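Local coordinates for NeuRonal IgCAM-5 (Caenorhabditis elegans, PDB 6ON6), which probably acts as a neuronal cell-surface adhesion receptor, pairing with a second copy of itself through its first immunoglobulin domain, at residues V83-S86 against D87-N90. Sequence-based numbering, arbitrary orientation.
Sequences VQES and DRGN. With NAG (2-acetamido-2-deoxy-beta-D-glucopyranose), chain C.
With CG anti to its own carbonyl carbon (chi1 -62°), Asp-87 swings its carboxylate back beside the preceding turn, where OD2 accepts a hydrogen bond from the backbone N of Gln-84 at 2.8 Å. That N-H reaches OD2 on the anti side, somewhat out of the carboxylate plane. The main chain returns the bond: Asp-87 N donates to Gln-84 O, also at 2.8 Å, so one residue holds both polar backbone groups of Gln-84. The next backbone bond, Arg-88 N to Glu-85 O at 3.0 Å, continues the tight 3-10 turn. The other carboxylate oxygen, Asp-87 OD1, takes a hydrogen bond of 2.7 Å from a water that also bonds Ser-86 OG. Lys-62 makes a salt bridge to OD2, and Tyr-91 OH bonds the Asp-87 carbonyl oxygen; with the Asp-x-Gly-x-Tyr sequence this is the tyrosine corner of immunoglobulin domains, at the entry to strand 89-95.

On the outer side, Glu-85 and Arg-88 run alongside each other, pointing the same way. Extended from CG to NE, the arginine keeps level with the glutamate, and its NH1 lies 3.0 Å from Glu-85 OE2, a salt bridge whose N-H...O hydrogen bond is nearly straight (162°). The oxygen sits at the guanidinium edge, and the two flat groups stand almost perpendicular. Arg-88 NH2 also bonds the carbonyl oxygen of Val-109 on strand 101-110. Replacing Arg-88 with an alanine would probably leave Glu-85 without this charge partner and the turn without its tie to that strand.

Two residues after Arg-88, Asn-90 ND2 is covalently bonded to C1 of the N-linked sugar. With Gln-84 N and Lys-62 at OD2 and a donating water at OD1, the buried Asp-87 carboxylate is probably held as the anion, which would help fix the shape of the turn.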
loop_
_atom_site.group_PDB
_atom_site.type_symbol
_atom_site.label_atom_id
_atom_site.label_comp_id
_atom_site.label_asym_id
_atom_site.label_seq_id
_atom_site.Cartn_x
_atom_site.Cartn_y
_atom_site.Cartn_z
ATOM N N VAL A 83 7.282 13.637 14.265
ATOM C CA VAL A 83 5.843 13.467 14.118
ATOM C C VAL A 83 5.118 14.813 14.065
ATOM O O VAL A 83 5.446 15.740 14.811
ATOM C CB VAL A 83 5.343 12.580 15.276
ATOM C CG1 VAL A 83 3.872 12.737 15.443
ATOM C CG2 VAL A 83 5.744 11.117 15.014
ATOM N N GLN A 84 4.128 14.904 13.170
ATOM C CA GLN A 84 3.317 16.097 12.973
ATOM C C GLN A 84 1.854 15.678 13.036
ATOM O O GLN A 84 1.525 14.497 12.999
ATOM C CB GLN A 84 3.634 16.699 11.609
ATOM C CG GLN A 84 5.092 17.144 11.471
ATOM C CD GLN A 84 5.448 18.280 12.373
ATOM O OE1 GLN A 84 4.670 19.264 12.481
ATOM N NE2 GLN A 84 6.683 18.257 12.905
ATOM N N GLU A 85 0.962 16.647 13.152
ATOM C CA GLU A 85 -0.473 16.405 13.086
ATOM C C GLU A 85 -0.869 15.532 11.902
ATOM O O GLU A 85 -1.684 14.615 12.047
ATOM C CB GLU A 85 -1.203 17.730 12.981
ATOM C CG GLU A 85 -1.160 18.564 14.230
ATOM C CD GLU A 85 -2.158 19.721 14.142
ATOM O OE1 GLU A 85 -1.796 20.833 13.664
ATOM O OE2 GLU A 85 -3.328 19.483 14.519
ATOM N N SER A 86 -0.257 15.736 10.744
ATOM C CA SER A 86 -0.614 14.962 9.568
ATOM C C SER A 86 -0.229 13.493 9.698
ATOM O O SER A 86 -0.732 12.676 8.921
ATOM C CB SER A 86 0.020 15.539 8.307
ATOM O OG SER A 86 1.390 15.738 8.524
ATOM N N ASP A 87 0.638 13.137 10.660
ATOM C CA ASP A 87 0.975 11.731 10.889
ATOM C C ASP A 87 -0.034 10.994 11.749
ATOM O O ASP A 87 0.091 9.762 11.874
ATOM C CB ASP A 87 2.354 11.656 11.542
ATOM C CG ASP A 87 3.439 12.235 10.654
ATOM O OD1 ASP A 87 3.469 11.870 9.467
ATOM O OD2 ASP A 87 4.242 13.032 11.140
ATOM N N ARG A 88 -1.006 11.673 12.366
ATOM C CA ARG A 88 -2.051 10.975 13.118
ATOM C C ARG A 88 -2.715 9.926 12.242
ATOM O O ARG A 88 -3.004 10.185 11.067
ATOM C CB ARG A 88 -3.176 11.935 13.485
ATOM C CG ARG A 88 -2.897 12.898 14.576
ATOM C CD ARG A 88 -4.130 13.770 14.822
ATOM N NE ARG A 88 -3.820 14.691 15.907
ATOM C CZ ARG A 88 -3.766 16.010 15.804
ATOM N NH1 ARG A 88 -4.068 16.617 14.662
ATOM N NH2 ARG A 88 -3.440 16.724 16.874
ATOM N N GLY A 89 -3.024 8.762 12.835
ATOM C CA GLY A 89 -3.854 7.799 12.146
ATOM C C GLY A 89 -3.388 6.386 12.380
ATOM O O GLY A 89 -2.638 6.111 13.310
ATOM N N ASN A 90 -3.817 5.512 11.486
ATOM C CA ASN A 90 -3.658 4.077 11.700
ATOM C C ASN A 90 -2.620 3.509 10.753
ATOM O O ASN A 90 -2.676 3.739 9.544
ATOM C CB ASN A 90 -4.976 3.349 11.486
ATOM C CG ASN A 90 -5.863 3.439 12.673
ATOM O OD1 ASN A 90 -5.457 3.111 13.789
ATOM N ND2 ASN A 90 -7.088 3.887 12.464
HETATM C C1 NAG C . -7.981 3.950 13.597
HETATM C C2 NAG C . -8.818 5.231 13.590
HETATM C C3 NAG C . -9.857 5.214 14.713
HETATM C C4 NAG C . -10.652 3.915 14.714
HETATM C C5 NAG C . -9.708 2.719 14.707
HETATM C C6 NAG C . -10.428 1.394 14.590
HETATM C C7 NAG C . -8.023 7.451 12.910
HETATM C C8 NAG C . -9.072 7.391 11.838
HETATM N N2 NAG C . -7.954 6.391 13.720
HETATM O O3 NAG C . -10.744 6.313 14.530
HETATM O O4 NAG C . -11.479 3.858 15.871
HETATM O O5 NAG C . -8.838 2.814 13.573
HETATM O O6 NAG C . -9.562 0.298 14.862
HETATM O O7 NAG C . -7.273 8.415 13.039
HETATM O O HOH W 1 3.370 13.788 7.521
#